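Local coordinates for protein enolase (alpha proteobacterium BAL199, PDB 3UGV) that probably catalyses a magnesium-dependent proton abstraction next to a carboxylate, as in enolase-superfamily members of the mandelate racemase type, at residues P202-D205 and I206-E210; E381-V384 and A385-V389; E284-Q287 and A288-G292; A105-Y108 and D109-K113. All blocks are in the same frame, centred on the assembly; numbering follows the deposited sequence.

Contact 1: P202-D205 and I206-E210; sequences PAVD and IETAE
T208 folds its side chain back over the preceding turn of the helix to meet V204. Its CB lies 3.3 Å from D205 O and somewhat farther from V204 O, so the branch begins beside two carbonyls. From there OG1 stands beside the backbone N of its own residue (chi1 -61°), and this puts the hydroxyl 2.9 Å from V204 O, to which it donates a hydrogen bond. T208 N donates to the same oxygen, also at 2.9 Å, but from the other face of the carbonyl plane. V204 O is thus gripped twice by one residue, and the threonine can be buried with its hydroxyl satisfied. The side chain as a whole packs on P171, V174 and L195. The helix, 202-216, is the crossover of a beta-alpha-beta unit between strands 192-196 and 221-225, part of the barrel domain of the enolase superfamily. P202, with no N-H to donate, suits the early part of the helix, and its O accepts from I206 N at 3.2 Å. I206 CG1 lies 3.8 Å from that oxygen, while the side chain goes on to Q241 and I242 of helix 232-242. On the exposed flank the extended E207 chain brings OE1 to 4.2 Å from V204 CG2. The carboxylate of buried D205 is engaged outside this pair of segments, in a salt bridge with R199 and a hydrogen bond from G198 N.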
loop_
_atom_site.group_PDB
_atom_site.type_symbol
_atom_site.label_atom_id
_atom_site.label_comp_id
_atom_site.label_asym_id
_atom_site.label_seq_id
_atom_site.Cartn_x
_atom_site.Cartn_y
_atom_site.Cartn_z
ATOM N N PRO F 202 31.859 16.427 11.835
ATOM C CA PRO F 202 31.491 16.035 10.465
ATOM C C PRO F 202 32.313 16.770 9.404
ATOM O O PRO F 202 32.610 16.215 8.345
ATOM C CB PRO F 202 30.047 16.503 10.349
ATOM C CG PRO F 202 29.569 16.629 11.731
ATOM C CD PRO F 202 30.722 16.992 12.574
ATOM N N ALA F 203 32.671 18.018 9.684
ATOM C CA ALA F 203 33.418 18.813 8.726
ATOM C C ALA F 203 34.741 18.129 8.451
ATOM O O ALA F 203 35.273 18.235 7.358
ATOM C CB ALA F 203 33.656 20.234 9.256
ATOM N N VAL F 204 35.271 17.425 9.446
ATOM C CA VAL F 204 36.565 16.783 9.282
ATOM C C VAL F 204 36.448 15.501 8.449
ATOM O O VAL F 204 37.383 15.123 7.747
ATOM C CB VAL F 204 37.257 16.541 10.638
ATOM C CG1 VAL F 204 38.645 15.982 10.432
ATOM C CG2 VAL F 204 37.346 17.845 11.420
ATOM N N ASP F 205 35.299 14.837 8.513
ATOM C CA ASP F 205 35.045 13.683 7.643
ATOM C C ASP F 205 35.133 14.118 6.183
ATOM O O ASP F 205 35.762 13.468 5.354
ATOM C CB ASP F 205 33.643 13.108 7.887
ATOM C CG ASP F 205 33.585 12.152 9.057
ATOM O OD1 ASP F 205 34.616 11.540 9.396
ATOM O OD2 ASP F 205 32.487 11.999 9.630
ATOM N N ILE F 206 34.478 15.227 5.881
ATOM C CA ILE F 206 34.401 15.736 4.524
ATOM C C ILE F 206 35.788 16.198 4.086
ATOM O O ILE F 206 36.219 15.968 2.960
ATOM C CB ILE F 206 33.393 16.904 4.465
ATOM C CG1 ILE F 206 31.965 16.354 4.568
ATOM C CG2 ILE F 206 33.592 17.743 3.203
ATOM C CD1 ILE F 206 30.924 17.413 4.753
ATOM N N GLU F 207 36.478 16.854 5.005
ATOM C CA GLU F 207 37.845 17.296 4.796
ATOM C C GLU F 207 38.712 16.105 4.406
ATOM O O GLU F 207 39.529 16.190 3.485
ATOM C CB GLU F 207 38.350 17.917 6.092
ATOM C CG GLU F 207 39.576 18.771 5.977
ATOM C CD GLU F 207 40.028 19.266 7.344
ATOM O OE1 GLU F 207 39.165 19.740 8.124
ATOM O OE2 GLU F 207 41.239 19.157 7.643
ATOM N N THR F 208 38.519 14.988 5.106
ATOM C CA THR F 208 39.236 13.757 4.792
ATOM C C THR F 208 38.955 13.232 3.376
ATOM O O THR F 208 39.881 12.887 2.645
ATOM C CB THR F 208 38.938 12.680 5.826
ATOM O OG1 THR F 208 39.359 13.138 7.110
ATOM C CG2 THR F 208 39.689 11.407 5.494
ATOM N N ALA F 209 37.679 13.170 2.997
ATOM C CA ALA F 209 37.296 12.781 1.648
ATOM C C ALA F 209 38.012 13.646 0.600
ATOM O O ALA F 209 38.598 13.127 -0.365
ATOM C CB ALA F 209 35.763 12.877 1.478
ATOM N N GLU F 210 37.969 14.964 0.794
ATOM C CA GLU F 210 38.586 15.901 -0.154
ATOM C C GLU F 210 40.089 15.680 -0.220
ATOM O O GLU F 210 40.663 15.692 -1.295
ATOM C CB GLU F 210 38.274 17.358 0.210
ATOM C CG GLU F 210 36.772 17.720 0.241
ATOM C CD GLU F 210 36.108 17.730 -1.142
ATOM O OE1 GLU F 210 36.746 17.290 -2.128
ATOM O OE2 GLU F 210 34.942 18.185 -1.244
#

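Contact 2: E381-V384 and A385-V389; sequences EDVV and AANLV
N387 reaches back one turn to V383 with its side-chain amide: ND2 donates to V383 O at 3.0 Å, with an N-H...O angle of 158°. The acceptor lies close to the amide plane, so the N-H is well aimed, and CG stands beside the backbone N (chi1 -71°), which swings the amide back along the helix. Asparagine suits this place because its short amide can bend back to a main-chain carbonyl one turn earlier. Among the backbone bonds, A385 N to E381 O and A386 N to D382 O, both 3.0 Å, keep the i to i-4 pattern, whereas N387 N turns to V384 O at 3.1 Å, an i to i-3 bond whose donor stands well above the carbonyl plane. This short C-terminal helix, 381-387, packs on strand 30-47, where N387 and V389 make backbone hydrogen bonds with L39 and P37. Van der Waals contacts are few. V383 CG1 runs alongside the amide, 3.8 Å from N387 ND2, and L388 CB lies 3.5 Å from V384 O. The buried V384 side chain packs on R36 and I355, while small A385 and A386 are exposed. For charge, E381 makes a salt bridge with R36.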
loop_
_atom_site.group_PDB
_atom_site.type_symbol
_atom_site.label_atom_id
_atom_site.label_comp_id
_atom_site.label_asym_id
_atom_site.label_seq_id
_atom_site.Cartn_x
_atom_site.Cartn_y
_atom_site.Cartn_z
ATOM N N GLU F 381 51.931 -22.805 8.752
ATOM C CA GLU F 381 51.952 -23.385 10.095
ATOM C C GLU F 381 52.950 -22.751 11.075
ATOM O O GLU F 381 52.758 -22.841 12.286
ATOM C CB GLU F 381 52.132 -24.904 10.022
ATOM C CG GLU F 381 50.934 -25.635 9.414
ATOM C CD GLU F 381 49.708 -25.622 10.321
ATOM O OE1 GLU F 381 49.818 -25.165 11.484
ATOM O OE2 GLU F 381 48.630 -26.073 9.866
ATOM N N ASP F 382 53.996 -22.106 10.562
ATOM C CA ASP F 382 54.904 -21.331 11.416
ATOM C C ASP F 382 54.187 -20.118 12.014
ATOM O O ASP F 382 54.105 -19.956 13.240
ATOM C CB ASP F 382 56.138 -20.870 10.635
ATOM C CG ASP F 382 57.081 -22.011 10.311
ATOM O OD1 ASP F 382 57.052 -23.034 11.037
ATOM O OD2 ASP F 382 57.856 -21.881 9.334
ATOM N N VAL F 383 53.665 -19.272 11.134
ATOM C CA VAL F 383 52.880 -18.124 11.542
ATOM C C VAL F 383 51.728 -18.564 12.437
ATOM O O VAL F 383 51.412 -17.893 13.422
ATOM C CB VAL F 383 52.324 -17.378 10.325
ATOM C CG1 VAL F 383 51.474 -16.212 10.771
ATOM C CG2 VAL F 383 53.460 -16.894 9.437
ATOM N N VAL F 384 51.099 -19.689 12.095
ATOM C CA VAL F 384 50.015 -20.213 12.922
ATOM C C VAL F 384 50.481 -20.512 14.345
ATOM O O VAL F 384 49.817 -20.135 15.314
ATOM C CB VAL F 384 49.362 -21.474 12.307
ATOM C CG1 VAL F 384 48.444 -22.158 13.319
ATOM C CG2 VAL F 384 48.587 -21.097 11.074
ATOM N N ALA F 385 51.623 -21.185 14.473
ATOM C CA ALA F 385 52.148 -21.546 15.792
ATOM C C ALA F 385 52.473 -20.306 16.621
ATOM O O ALA F 385 52.122 -20.219 17.805
ATOM C CB ALA F 385 53.378 -22.429 15.654
ATOM N N ALA F 386 53.139 -19.348 15.983
ATOM C CA ALA F 386 53.511 -18.094 16.630
ATOM C C ALA F 386 52.305 -17.269 17.103
ATOM O O ALA F 386 52.466 -16.307 17.858
ATOM C CB ALA F 386 54.401 -17.262 15.695
ATOM N N ASN F 387 51.099 -17.645 16.680
ATOM C CA ASN F 387 49.915 -16.838 16.990
ATOM C C ASN F 387 48.722 -17.601 17.562
ATOM O O ASN F 387 47.669 -17.011 17.853
ATOM C CB ASN F 387 49.486 -16.024 15.766
ATOM C CG ASN F 387 50.445 -14.910 15.462
ATOM O OD1 ASN F 387 50.474 -13.899 16.167
ATOM N ND2 ASN F 387 51.261 -15.093 14.427
ATOM N N LEU F 388 48.891 -18.911 17.721
ATOM C CA LEU F 388 47.843 -19.750 18.278
ATOM C C LEU F 388 47.452 -19.257 19.667
ATOM O O LEU F 388 48.285 -18.741 20.412
ATOM C CB LEU F 388 48.302 -21.207 18.333
ATOM C CG LEU F 388 47.207 -22.225 18.646
ATOM C CD1 LEU F 388 46.191 -22.258 17.520
ATOM C CD2 LEU F 388 47.798 -23.609 18.875
ATOM N N VAL F 389 46.179 -19.403 20.007
ATOM C CA VAL F 389 45.693 -18.982 21.310
ATOM C C VAL F 389 45.507 -20.199 22.199
ATOM O O VAL F 389 44.692 -21.072 21.908
ATOM C CB VAL F 389 44.362 -18.209 21.190
ATOM C CG1 VAL F 389 43.872 -17.748 22.563
ATOM C CG2 VAL F 389 44.533 -17.030 20.256
#

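Contact 3: E284-Q287 and A288-G292; sequences EMHQ and ALQAG
Four successive i to i-4 bonds, each 3.0 Å, run from A288 N, L289 N, Q290 N and A291 N to E284 O, M285 O, H286 O and Q287 O respectively, before G292, at positive phi, closes the helix in a Schellman motif that a residue without a side chain takes easily. On the inner flank M285 and L289 run side by side, M285 CG 4.1 Å from L289 CD1; both apolar side chains pack on the neighbouring helix 306-320. On the outer flank the Q290 amide lies over the H286 imidazole, the two planes 36° apart. Q290 OE1 stands over one ring face, 3.3 Å from H286 NE2, and Q290 NE2 is 3.3 Å from H286 CE1; neither is a hydrogen bond. Their bonds go instead to D260 of a second subunit, whose two carboxylate oxygens take H286 NE2 and Q290 NE2. A third subunit brings the ring of W320 against H286. With an alanine here, D260 of the second subunit would probably lose its imidazole partner, and the Q290 amide and that W320 the ring they lie against. The nearby carboxylate may favour the protonated imidazole, which would then add charge attraction to the hydrogen bond.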
loop_
_atom_site.group_PDB
_atom_site.type_symbol
_atom_site.label_atom_id
_atom_site.label_comp_id
_atom_site.label_asym_id
_atom_site.label_seq_id
_atom_site.Cartn_x
_atom_site.Cartn_y
_atom_site.Cartn_z
ATOM N N GLU F 284 16.549 -12.869 5.621
ATOM C CA GLU F 284 16.757 -11.538 6.187
ATOM C C GLU F 284 16.987 -10.490 5.093
ATOM O O GLU F 284 16.429 -9.397 5.153
ATOM C CB GLU F 284 17.912 -11.559 7.164
ATOM C CG GLU F 284 17.777 -10.600 8.313
ATOM C CD GLU F 284 18.669 -11.006 9.481
ATOM O OE1 GLU F 284 19.723 -10.355 9.692
ATOM O OE2 GLU F 284 18.313 -11.990 10.175
ATOM N N MET F 285 17.787 -10.838 4.088
ATOM C CA MET F 285 17.987 -9.984 2.918
ATOM C C MET F 285 16.645 -9.688 2.219
ATOM O O MET F 285 16.339 -8.549 1.844
ATOM C CB MET F 285 18.945 -10.648 1.913
ATOM C CG MET F 285 19.202 -9.769 0.669
ATOM S SD MET F 285 20.250 -10.539 -0.578
ATOM C CE MET F 285 21.843 -10.371 0.199
ATOM N N HIS F 286 15.850 -10.729 2.048
ATOM C CA HIS F 286 14.562 -10.619 1.372
ATOM C C HIS F 286 13.643 -9.638 2.129
ATOM O O HIS F 286 12.948 -8.817 1.519
ATOM C CB HIS F 286 13.961 -12.037 1.222
ATOM C CG HIS F 286 12.465 -12.082 1.205
ATOM N ND1 HIS F 286 11.718 -11.711 0.106
ATOM C CD2 HIS F 286 11.577 -12.492 2.144
ATOM C CE1 HIS F 286 10.435 -11.877 0.375
ATOM N NE2 HIS F 286 10.322 -12.346 1.607
ATOM N N GLN F 287 13.675 -9.694 3.459
ATOM C CA GLN F 287 12.871 -8.787 4.281
ATOM C C GLN F 287 13.349 -7.339 4.183
ATOM O O GLN F 287 12.541 -6.417 4.116
ATOM C CB GLN F 287 12.874 -9.254 5.732
ATOM C CG GLN F 287 12.190 -10.619 5.931
ATOM C CD GLN F 287 12.288 -11.102 7.367
ATOM O OE1 GLN F 287 13.091 -10.577 8.160
ATOM N NE2 GLN F 287 11.461 -12.091 7.720
ATOM N N ALA F 288 14.669 -7.154 4.152
ATOM C CA ALA F 288 15.253 -5.843 3.973
ATOM C C ALA F 288 14.833 -5.220 2.650
ATOM O O ALA F 288 14.567 -4.019 2.589
ATOM C CB ALA F 288 16.759 -5.919 4.059
ATOM N N LEU F 289 14.787 -6.034 1.596
ATOM C CA LEU F 289 14.422 -5.547 0.258
ATOM C C LEU F 289 12.932 -5.195 0.193
ATOM O O LEU F 289 12.557 -4.146 -0.332
ATOM C CB LEU F 289 14.808 -6.561 -0.839
ATOM C CG LEU F 289 16.306 -6.904 -0.895
ATOM C CD1 LEU F 289 16.648 -7.888 -2.003
ATOM C CD2 LEU F 289 17.137 -5.648 -1.050
ATOM N N GLN F 290 12.084 -6.050 0.757
ATOM C CA GLN F 290 10.663 -5.723 0.858
ATOM C C GLN F 290 10.449 -4.425 1.609
ATOM O O GLN F 290 9.516 -3.683 1.309
ATOM C CB GLN F 290 9.890 -6.816 1.576
ATOM C CG GLN F 290 9.747 -8.103 0.798
ATOM C CD GLN F 290 9.049 -9.159 1.635
ATOM O OE1 GLN F 290 9.430 -9.400 2.786
ATOM N NE2 GLN F 290 8.006 -9.777 1.077
ATOM N N ALA F 291 11.303 -4.157 2.596
ATOM C CA ALA F 291 11.176 -2.933 3.386
ATOM C C ALA F 291 11.710 -1.723 2.624
ATOM O O ALA F 291 11.587 -0.599 3.081
ATOM C CB ALA F 291 11.896 -3.087 4.708
ATOM N N GLY F 292 12.311 -1.958 1.460
ATOM C CA GLY F 292 12.953 -0.888 0.719
ATOM C C GLY F 292 14.080 -0.244 1.515
ATOM O O GLY F 292 14.209 0.988 1.533
#

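Contact 4: A105-Y108 and D109-K113; sequences AEIY and DKTRK
A105 opens the turn with a weak backbone bond, its O accepting from D109 N at 3.3 Å. E106 O takes K110 N and also lies against the lysine chain, K110 CG passing at 3.1 Å. That extended chain carries NZ to 4.4 Å from E106 OE1, too far for a salt bridge; the ammonium is held by Q100, and E106 OE2 by T154 of a third subunit. I107, buried, sends CG2 to T111 CG2 at 3.7 Å, a methyl-to-methyl contact suited to the helix's inner face. T111 OG1 sits between its backbone N and carbonyl carbon (chi1 62°), near both I107 O and Y108 O, two possible acceptors for its one proton. Y108 carries the larger contact. Its ring, with CG anti to the backbone N (chi1 180°), lies alongside R112, whose CD stands over one ring face, 3.8 Å from the centroid, in a CH-pi contact. A bend at chi3 then lays the guanidinium nearly parallel to the ring, the planes 15° apart, with Y108 OH over one guanidinium face 3.6 Å from R112 NH1. Cutting Y108 back to an alanine is likely to strip the R112 chain of the ring it lies along and to remove the packing on helix 306-320. A salt bridge from K113 NZ to D109 OD1 lies on the exposed side. Within the N-terminal domain I107 and T111 pack against helices 83-97 and 123-142, while Y108, also touching M125 of helix 123-142, reaches S308 and R312 of helix 306-320 in the barrel.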
loop_
_atom_site.group_PDB
_atom_site.type_symbol
_atom_site.label_atom_id
_atom_site.label_comp_id
_atom_site.label_asym_id
_atom_site.label_seq_id
_atom_site.Cartn_x
_atom_site.Cartn_y
_atom_site.Cartn_z
ATOM N N ALA F 105 24.775 -29.044 1.517
ATOM C CA ALA F 105 23.376 -28.685 1.681
ATOM C C ALA F 105 22.675 -29.467 2.790
ATOM O O ALA F 105 21.884 -28.903 3.545
ATOM C CB ALA F 105 22.646 -28.839 0.371
ATOM N N GLU F 106 22.962 -30.760 2.893
ATOM C CA GLU F 106 22.356 -31.560 3.947
ATOM C C GLU F 106 22.890 -31.112 5.296
ATOM O O GLU F 106 22.159 -31.043 6.279
ATOM C CB GLU F 106 22.606 -33.053 3.716
ATOM C CG GLU F 106 21.993 -33.548 2.407
ATOM C CD GLU F 106 22.011 -35.060 2.246
ATOM O OE1 GLU F 106 22.518 -35.768 3.149
ATOM O OE2 GLU F 106 21.510 -35.536 1.202
ATOM N N ILE F 107 24.173 -30.781 5.322
ATOM C CA ILE F 107 24.836 -30.376 6.547
ATOM C C ILE F 107 24.386 -28.993 7.021
ATOM O O ILE F 107 24.215 -28.769 8.214
ATOM C CB ILE F 107 26.353 -30.394 6.362
ATOM C CG1 ILE F 107 26.842 -31.835 6.202
ATOM C CG2 ILE F 107 27.034 -29.706 7.520
ATOM C CD1 ILE F 107 28.360 -31.974 6.100
ATOM N N TYR F 108 24.202 -28.071 6.088
ATOM C CA TYR F 108 23.740 -26.728 6.418
ATOM C C TYR F 108 22.384 -26.838 7.112
ATOM O O TYR F 108 22.142 -26.182 8.118
ATOM C CB TYR F 108 23.655 -25.876 5.145
ATOM C CG TYR F 108 23.181 -24.437 5.317
ATOM C CD1 TYR F 108 23.940 -23.506 6.021
ATOM C CD2 TYR F 108 21.996 -24.003 4.731
ATOM C CE1 TYR F 108 23.515 -22.188 6.161
ATOM C CE2 TYR F 108 21.565 -22.689 4.865
ATOM C CZ TYR F 108 22.325 -21.785 5.580
ATOM O OH TYR F 108 21.892 -20.476 5.711
ATOM N N ASP F 109 21.508 -27.695 6.598
ATOM C CA ASP F 109 20.222 -27.908 7.250
ATOM C C ASP F 109 20.355 -28.551 8.639
ATOM O O ASP F 109 19.743 -28.079 9.596
ATOM C CB ASP F 109 19.284 -28.719 6.368
ATOM C CG ASP F 109 18.002 -29.096 7.085
ATOM O OD1 ASP F 109 17.102 -28.226 7.170
ATOM O OD2 ASP F 109 17.896 -30.255 7.562
ATOM N N LYS F 110 21.162 -29.607 8.748
ATOM C CA LYS F 110 21.366 -30.309 10.027
ATOM C C LYS F 110 22.025 -29.451 11.118
ATOM O O LYS F 110 21.636 -29.527 12.279
ATOM C CB LYS F 110 22.181 -31.597 9.831
ATOM C CG LYS F 110 21.550 -32.627 8.884
ATOM C CD LYS F 110 22.493 -33.810 8.635
ATOM C CE LYS F 110 21.871 -34.828 7.688
ATOM N NZ LYS F 110 22.729 -36.039 7.535
ATOM N N THR F 111 23.029 -28.655 10.752
ATOM C CA THR F 111 23.678 -27.769 11.717
ATOM C C THR F 111 22.746 -26.667 12.241
ATOM O O THR F 111 22.724 -26.386 13.443
ATOM C CB THR F 111 24.969 -27.138 11.159
ATOM O OG1 THR F 111 24.665 -26.318 10.019
ATOM C CG2 THR F 111 25.956 -28.220 10.755
ATOM N N ARG F 112 21.978 -26.050 11.346
ATOM C CA ARG F 112 21.021 -25.018 11.743
ATOM C C ARG F 112 19.858 -25.561 12.576
ATOM O O ARG F 112 19.392 -24.889 13.500
ATOM C CB ARG F 112 20.497 -24.256 10.529
ATOM C CG ARG F 112 21.559 -23.396 9.858
ATOM C CD ARG F 112 20.954 -22.497 8.786
ATOM N NE ARG F 112 20.693 -21.146 9.274
ATOM C CZ ARG F 112 19.748 -20.354 8.778
ATOM N NH1 ARG F 112 18.975 -20.794 7.791
ATOM N NH2 ARG F 112 19.568 -19.132 9.268
ATOM N N LYS F 113 19.387 -26.766 12.256
ATOM C CA LYS F 113 18.344 -27.402 13.067
ATOM C C LYS F 113 18.825 -27.689 14.488
ATOM O O LYS F 113 18.065 -27.537 15.441
ATOM C CB LYS F 113 17.851 -28.709 12.440
ATOM C CG LYS F 113 16.879 -28.561 11.277
ATOM C CD LYS F 113 16.329 -29.939 10.867
ATOM C CE LYS F 113 15.659 -29.933 9.488
ATOM N NZ LYS F 113 14.461 -29.045 9.397
#

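Overall arrangement
From the N terminus the four contacts follow in series as contact 4, contact 1, contact 3 and contact 2; each is local, tying successive turns of one helix, and none nests in or crosses another. Contact 4 lies in the N-terminal domain, contacts 1 and 3 on crossover helices of the barrel, and contact 2 on the last helix, which returns the chain to strand 30-47. Contacts 3 and 4 come closest, nearest atoms about 7 Å apart; both meet the third subunit and both pack on helix 306-320, contact 4 from the N-terminal domain and contact 3 from within the barrel. Contacts 1 and 4 lie on opposite sides of the chain's centre, their own centres about 46 Å apart.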